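Local structure of YghZ aldo-keto reductase (Escherichia coli, 3N6Q) at residues L190-S195 with N200-K205; D210-Q213 with G218-A221. The protein probably catalyses the NADPH-dependent reduction of aldehydes and ketones, as aldo-keto reductases with a TIM-barrel fold do. All coordinates share one frame; numbering follows the deposited sequence. Where two conformers were deposited one is given.

Contact 1 (L190-S195 with N200-K205)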
ATOM      1  N   LEU B 190     -18.576  -4.519   8.094  1.00 15.64           N
ATOM      2  CA  LEU B 190     -19.323  -5.684   7.567  1.00 16.97           C
ATOM      3  C   LEU B 190     -20.435  -6.173   8.497  1.00 15.50           C
ATOM      4  O   LEU B 190     -21.547  -6.544   8.045  1.00 14.92           O
ATOM      5  CB  LEU B 190     -18.372  -6.843   7.221  1.00 14.37           C
ATOM      6  CG  LEU B 190     -19.105  -8.109   6.768  1.00 17.84           C
ATOM      7  CD1 LEU B 190     -19.721  -7.929   5.299  1.00 15.39           C
ATOM      8  CD2 LEU B 190     -18.131  -9.320   6.834  1.00 16.28           C
ATOM      9  N   ILE B 191     -20.116  -6.258   9.788  1.00 14.17           N
ATOM     10  CA  ILE B 191     -20.794  -7.175  10.697  1.00 12.73           C
ATOM     11  C   ILE B 191     -20.576  -6.766  12.147  1.00 13.90           C
ATOM     12  O   ILE B 191     -19.491  -6.208  12.548  1.00 14.50           O
ATOM     13  CB  ILE B 191     -20.379  -8.662  10.408  1.00 12.39           C
ATOM     14  CG1 ILE B 191     -21.263  -9.659  11.123  1.00 11.79           C
ATOM     15  CG2 ILE B 191     -18.872  -8.922  10.834  1.00 11.28           C
ATOM     16  CD1 ILE B 191     -21.040 -11.143  10.507  1.00 14.06           C
ATOM     17  N   HIS B 192     -21.599  -7.052  12.969  1.00 14.59           N
ATOM     18  CA  HIS B 192     -21.563  -6.847  14.400  1.00 14.94           C
ATOM     19  C   HIS B 192     -21.871  -8.208  15.013  1.00 14.54           C
ATOM     20  O   HIS B 192     -22.829  -8.916  14.582  1.00 14.33           O
ATOM     21  CB  HIS B 192     -22.624  -5.774  14.815  1.00 14.88           C
ATOM     22  CG  HIS B 192     -22.566  -5.350  16.262  1.00 14.41           C
ATOM     23  ND1 HIS B 192     -22.720  -6.233  17.314  1.00 14.95           N
ATOM     24  CD2 HIS B 192     -22.386  -4.125  16.827  1.00 13.74           C
ATOM     25  CE1 HIS B 192     -22.663  -5.571  18.456  1.00 15.33           C
ATOM     26  NE2 HIS B 192     -22.433  -4.291  18.183  1.00 14.45           N
ATOM     27  N   GLN B 193     -21.047  -8.625  15.973  1.00 13.35           N
ATOM     28  CA  GLN B 193     -21.324  -9.815  16.747  1.00 11.64           C
ATOM     29  C   GLN B 193     -21.714  -9.494  18.185  1.00 14.58           C
ATOM     30  O   GLN B 193     -20.832  -9.333  19.049  1.00 15.27           O
ATOM     31  CB  GLN B 193     -20.075 -10.765  16.697  1.00 11.53           C
ATOM     32  CG  GLN B 193     -20.241 -12.006  17.476  1.00 10.97           C
ATOM     33  CD  GLN B 193     -19.025 -12.946  17.294  1.00 16.43           C
ATOM     34  OE1 GLN B 193     -18.563 -13.526  18.251  1.00 17.98           O
ATOM     35  NE2 GLN B 193     -18.579 -13.140  16.073  1.00 15.58           N
ATOM     36  N   PRO B 194     -23.048  -9.452  18.491  1.00 14.70           N
ATOM     37  CA  PRO B 194     -23.531  -9.259  19.873  1.00 15.91           C
ATOM     38  C   PRO B 194     -23.877 -10.598  20.504  1.00 16.35           C
ATOM     39  O   PRO B 194     -24.141 -11.593  19.813  1.00 16.45           O
ATOM     40  CB  PRO B 194     -24.807  -8.413  19.672  1.00 13.56           C
ATOM     41  CG  PRO B 194     -25.401  -9.033  18.382  1.00 14.22           C
ATOM     42  CD  PRO B 194     -24.138  -9.307  17.492  1.00 16.10           C
ATOM     43  N   SER B 195     -23.927 -10.657  21.823  1.00 17.47           N
ATOM     44  CA  SER B 195     -24.554 -11.801  22.458  1.00 15.87           C
ATOM     45  C   SER B 195     -26.039 -11.530  22.278  1.00 16.39           C
ATOM     46  O   SER B 195     -26.497 -10.448  22.657  1.00 14.58           O
ATOM     47  CB  SER B 195     -24.274 -11.787  23.983  1.00 20.02           C
ATOM     48  OG  SER B 195     -22.906 -12.122  24.208  1.00 21.51           O
ATOM     49  N   ASN B 200     -31.782 -12.965  26.219  1.00 25.48           N
ATOM     50  CA  ASN B 200     -30.924 -11.779  26.285  1.00 24.53           C
ATOM     51  C   ASN B 200     -31.172 -10.867  25.101  1.00 25.11           C
ATOM     52  O   ASN B 200     -30.641 -11.092  23.992  1.00 22.17           O
ATOM     53  CB  ASN B 200     -29.435 -12.143  26.414  1.00 22.82           C
ATOM     54  CG  ASN B 200     -28.562 -10.899  26.518  1.00 26.76           C
ATOM     55  OD1 ASN B 200     -29.067  -9.773  26.467  1.00 26.29           O
ATOM     56  ND2 ASN B 200     -27.278 -11.090  26.594  1.00 26.19           N
ATOM     57  N   ARG B 201     -32.073  -9.905  25.292  1.00 23.10           N
ATOM     58  CA  ARG B 201     -32.513  -9.081  24.176  1.00 23.96           C
ATOM     59  C   ARG B 201     -32.043  -7.652  24.235  1.00 20.93           C
ATOM     60  O   ARG B 201     -32.642  -6.799  23.624  1.00 21.93           O
ATOM     61  CB  ARG B 201     -34.033  -9.129  23.974  1.00 24.66           C
ATOM     62  CG  ARG B 201     -34.470 -10.587  23.944  1.00 29.85           C
ATOM     63  CD  ARG B 201     -35.716 -10.745  23.236  1.00 27.61           C
ATOM     64  NE  ARG B 201     -36.310 -11.963  23.693  1.00 33.57           N
ATOM     65  CZ  ARG B 201     -37.597 -12.201  23.578  1.00 34.97           C
ATOM     66  NH1 ARG B 201     -38.363 -11.262  22.998  1.00 30.75           N
ATOM     67  NH2 ARG B 201     -38.085 -13.367  24.015  1.00 30.05           N
ATOM     68  N   TRP B 202     -30.840  -7.447  24.764  1.00 19.82           N
ATOM     69  CA  TRP B 202     -30.228  -6.133  24.766  0.50 19.40           C
ATOM     70  C   TRP B 202     -30.171  -5.541  23.369  1.00 18.76           C
ATOM     71  O   TRP B 202     -30.402  -4.342  23.181  1.00 21.87           O
ATOM     72  CB  TRP B 202     -28.835  -6.135  25.471  0.50 18.29           C
ATOM     73  CG  TRP B 202     -27.613  -6.482  24.626  0.50 16.21           C
ATOM     74  CD1 TRP B 202     -26.920  -7.682  24.638  0.50 16.48           C
ATOM     75  CD2 TRP B 202     -26.872  -5.610  23.736  0.50 18.86           C
ATOM     76  NE1 TRP B 202     -25.842  -7.610  23.790  0.50 12.96           N
ATOM     77  CE2 TRP B 202     -25.785  -6.360  23.225  0.50 19.11           C
ATOM     78  CE3 TRP B 202     -27.022  -4.274  23.327  0.50 22.03           C
ATOM     79  CZ2 TRP B 202     -24.864  -5.830  22.300  0.50 15.17           C
ATOM     80  CZ3 TRP B 202     -26.085  -3.736  22.417  0.50 24.70           C
ATOM     81  CH2 TRP B 202     -25.012  -4.521  21.931  0.50 20.74           C
ATOM     82  N   VAL B 203     -29.899  -6.368  22.353  1.00 18.06           N
ATOM     83  CA  VAL B 203     -29.749  -5.809  21.019  1.00 20.39           C
ATOM     84  C   VAL B 203     -31.076  -5.184  20.528  1.00 23.12           C
ATOM     85  O   VAL B 203     -31.088  -4.208  19.790  1.00 23.33           O
ATOM     86  CB  VAL B 203     -29.240  -6.816  19.944  1.00 24.32           C
ATOM     87  CG1 VAL B 203     -27.974  -7.549  20.387  1.00 21.97           C
ATOM     88  CG2 VAL B 203     -30.262  -7.731  19.571  1.00 24.24           C
ATOM     89  N   ASP B 204     -32.166  -5.787  20.927  1.00 23.07           N
ATOM     90  CA  ASP B 204     -33.524  -5.334  20.567  0.50 25.54           C
ATOM     91  C   ASP B 204     -33.819  -4.025  21.328  1.00 24.52           C
ATOM     92  O   ASP B 204     -34.005  -2.926  20.749  1.00 26.75           O
ATOM     93  CB  ASP B 204     -34.555  -6.436  20.974  0.50 25.50           C
ATOM     94  CG  ASP B 204     -34.475  -7.726  20.097  0.50 29.13           C
ATOM     95  OD1 ASP B 204     -33.654  -7.750  19.164  0.50 35.25           O
ATOM     96  OD2 ASP B 204     -35.242  -8.720  20.326  0.50 31.00           O
ATOM     97  N   LYS B 205     -33.755  -4.132  22.639  1.00 24.70           N
ATOM     98  CA  LYS B 205     -34.108  -3.050  23.524  1.00 25.87           C
ATOM     99  C   LYS B 205     -33.216  -1.827  23.380  1.00 26.04           C
ATOM    100  O   LYS B 205     -33.664  -0.684  23.577  1.00 23.18           O
ATOM    101  CB  LYS B 205     -34.078  -3.594  24.960  1.00 28.92           C
ATOM    102  CG  LYS B 205     -33.675  -2.608  26.042  1.00 37.57           C
ATOM    103  CD  LYS B 205     -33.632  -3.277  27.425  1.00 49.59           C
ATOM    104  CE  LYS B 205     -33.737  -2.237  28.553  1.00 52.24           C
ATOM    105  NZ  LYS B 205     -34.008  -2.864  29.887  1.00 57.03           N
TER
HETATM  106  O   HOH W   1     -29.039  -9.153  22.945  1.00 19.17           O
HETATM  107  O   HOH W   2     -22.904  -8.400  23.298  1.00 26.39           O
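The chain leaving strand 191-193 through Pro194 and Ser195 and the chain entering helix 202-205 run almost antiparallel, at 161°, with Pro194 CA 7.2 Å from Val203 CA. This is the turn that follows a strand of the TIM barrel, where the chain doubles back to begin a short helix with Arg201 as N-cap. Pro194 and Val203 meet with their side chains crossing at about a right angle; Pro194 CB to Val203 CG1 is a tight 3.4 Å. Trp202 was modelled in two conformers. In the one described here its CG sits between the backbone N and the carbonyl carbon (chi1 87°), the indole places CZ2 3.7 Å from Pro194 CB, and Val203 CG1 lies over the ring centre. His192, whose NE2 bonds to the backbone O of Tyr170, reaches the far end of the same indole with CE1. Two waters bridge the segments. One accepts from Ser195 N at 2.9 Å and, weakly, from the indole NE1 of Trp202. The other ties three backbone atoms together: it donates to Ser195 O and Asn200 O, and accepts from Val203 N at 3.0 Å.

Contact 2 (D210-Q213 with G218-A221); sequences DTLQ and GCIA
Leu212 of helix 208-214 reaches strand 218-221 at Gly218 and Cys219, a small buried contact between a barrel strand and the helix just before it in the TIM barrel of the aldo-keto reductases. The backbones of the two segments come nearest at Gly218, whose CA lies 6.6 Å from Leu212 CA. Having no side chain, Gly218 meets the leucine with its backbone: Leu212 CD1 stands 3.9 Å from Gly218 O. The methyl therefore packs beside a peptide oxygen already engaged in the sheet. Cys219 comes next, with its CB directed at the helix. Leu212 CD1 is 3.7 Å from Cys219 CB and 4.0 Å from Cys219 SG, so a single methyl touches both atoms of the cysteine side chain. The leucine is stretched to reach them: CG lies anti to its own carbonyl carbon (chi1 -59°), and CD1 continues the chain anti to CA (chi2 -172°). On the strand's other side, Cys219 N donates to Thr296 OG1. At Ile220 the side chain leaves from the opposite face of the strand and packs on Ile191 and Gln193 inside the barrel, while Ala221 pairs by its backbone with Ser297 and carries the sheet on to strand 297-300. Beside the contact, Leu212 also packs on Val217 and on Thr175 of helix 172-183. Between residues 210-213 and 218-221 the attraction is of the dispersion kind, one leucine branch against a carbonyl oxygen, a methylene and a sulfur. The oxygen, Gly218 O, meets only a methyl from this helix and spends its hydrogen bonding on His192, so these two segments are held by fit and by burial of apolar surface.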
ATOM      1  N   ASP B 210     -31.756  -1.408  15.056  1.00 26.35           N
ATOM      2  CA  ASP B 210     -32.090  -0.235  14.202  1.00 26.10           C
ATOM      3  C   ASP B 210     -30.750   0.243  13.568  1.00 24.50           C
ATOM      4  O   ASP B 210     -30.693   0.541  12.389  1.00 24.08           O
ATOM      5  CB  ASP B 210     -32.647   0.977  15.039  1.00 28.60           C
ATOM      6  CG  ASP B 210     -34.004   0.697  15.745  1.00 33.85           C
ATOM      7  OD1 ASP B 210     -34.823   0.066  15.079  1.00 28.40           O
ATOM      8  OD2 ASP B 210     -34.235   1.119  16.958  1.00 35.22           O
ATOM      9  N   THR B 211     -29.723   0.441  14.400  1.00 22.64           N
ATOM     10  CA  THR B 211     -28.400   0.935  13.932  1.00 20.85           C
ATOM     11  C   THR B 211     -27.856   0.008  12.811  1.00 17.21           C
ATOM     12  O   THR B 211     -27.413   0.485  11.748  1.00 19.58           O
ATOM     13  CB  THR B 211     -27.423   1.044  15.112  1.00 22.87           C
ATOM     14  OG1 THR B 211     -27.991   1.918  16.099  1.00 24.16           O
ATOM     15  CG2 THR B 211     -26.080   1.678  14.667  1.00 21.42           C
ATOM     16  N   LEU B 212     -27.944  -1.300  13.008  1.00 17.41           N
ATOM     17  CA  LEU B 212     -27.362  -2.259  12.031  1.00 18.50           C
ATOM     18  C   LEU B 212     -28.125  -2.172  10.708  1.00 21.12           C
ATOM     19  O   LEU B 212     -27.548  -2.017   9.617  1.00 19.04           O
ATOM     20  CB  LEU B 212     -27.362  -3.710  12.579  1.00 17.49           C
ATOM     21  CG  LEU B 212     -26.569  -3.914  13.891  1.00 17.57           C
ATOM     22  CD1 LEU B 212     -26.501  -5.411  14.193  1.00 15.06           C
ATOM     23  CD2 LEU B 212     -25.091  -3.298  13.736  1.00 16.52           C
ATOM     24  N   GLN B 213     -29.457  -2.171  10.794  1.00 23.10           N
ATOM     25  CA  GLN B 213     -30.245  -2.016   9.567  1.00 25.05           C
ATOM     26  C   GLN B 213     -29.996  -0.702   8.822  1.00 21.93           C
ATOM     27  O   GLN B 213     -29.850  -0.719   7.595  1.00 23.32           O
ATOM     28  CB  GLN B 213     -31.757  -2.130   9.850  1.00 27.30           C
ATOM     29  CG  GLN B 213     -32.610  -2.237   8.546  1.00 33.43           C
ATOM     30  CD  GLN B 213     -34.066  -2.575   8.850  1.00 44.46           C
ATOM     31  OE1 GLN B 213     -34.607  -3.554   8.313  1.00 52.02           O
ATOM     32  NE2 GLN B 213     -34.657  -1.856   9.814  1.00 41.68           N
ATOM     33  N   GLY B 218     -24.248  -6.478   8.984  1.00 14.58           N
ATOM     34  CA  GLY B 218     -24.857  -7.752   9.411  1.00 15.05           C
ATOM     35  C   GLY B 218     -24.779  -7.991  10.917  1.00 15.37           C
ATOM     36  O   GLY B 218     -24.205  -7.220  11.674  1.00 14.38           O
ATOM     37  N   CYS B 219     -25.436  -9.043  11.369  1.00 15.23           N
ATOM     38  CA  CYS B 219     -25.540  -9.343  12.779  1.00 16.13           C
ATOM     39  C   CYS B 219     -25.352 -10.858  12.942  1.00 16.72           C
ATOM     40  O   CYS B 219     -26.164 -11.653  12.419  1.00 15.60           O
ATOM     41  CB  CYS B 219     -26.959  -8.973  13.298  1.00 15.29           C
ATOM     42  SG  CYS B 219     -27.124  -9.276  15.062  1.00 18.58           S
ATOM     43  N   ILE B 220     -24.339 -11.271  13.726  1.00 15.42           N
ATOM     44  CA  ILE B 220     -24.124 -12.650  13.962  1.00 13.55           C
ATOM     45  C   ILE B 220     -24.253 -12.901  15.453  1.00 14.34           C
ATOM     46  O   ILE B 220     -23.591 -12.270  16.262  1.00 15.07           O
ATOM     47  CB  ILE B 220     -22.798 -13.195  13.315  1.00 15.77           C
ATOM     48  CG1 ILE B 220     -22.645 -14.656  13.699  1.00 15.14           C
ATOM     49  CG2 ILE B 220     -21.596 -12.398  13.897  1.00  8.78           C
ATOM     50  CD1 ILE B 220     -21.551 -15.397  12.838  1.00 17.39           C
ATOM     51  N   ALA B 221     -25.242 -13.717  15.836  1.00 12.56           N
ATOM     52  CA  ALA B 221     -25.543 -13.905  17.243  1.00 12.09           C
ATOM     53  C   ALA B 221     -24.566 -14.844  17.983  1.00 13.99           C
ATOM     54  O   ALA B 221     -24.496 -16.063  17.730  1.00 16.06           O
ATOM     55  CB  ALA B 221     -27.040 -14.436  17.419  1.00 14.67           C
TER

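Overall arrangement
Contact 1 closes before contact 2 opens, so the two follow in series along the chain: strand 191-193, helix 202-205, helix 208-214 and strand 218-221. Their centres are about 7 Å apart, on the same side of the chain's centre. The two strands are parallel neighbours in the barrel sheet, and a probable hydrogen bond joins Gly218 N to Leu190 O at 2.9 Å. Together the segments make one beta-alpha-beta crossover, with His192 touching both Trp202 and Leu212. Contact 1 packs the turn after strand 191-193 against helix 202-205, at the C-terminal end of the strand, where aldo-keto reductases carry their active site; contact 2 seats helix 208-214 on strand 218-221.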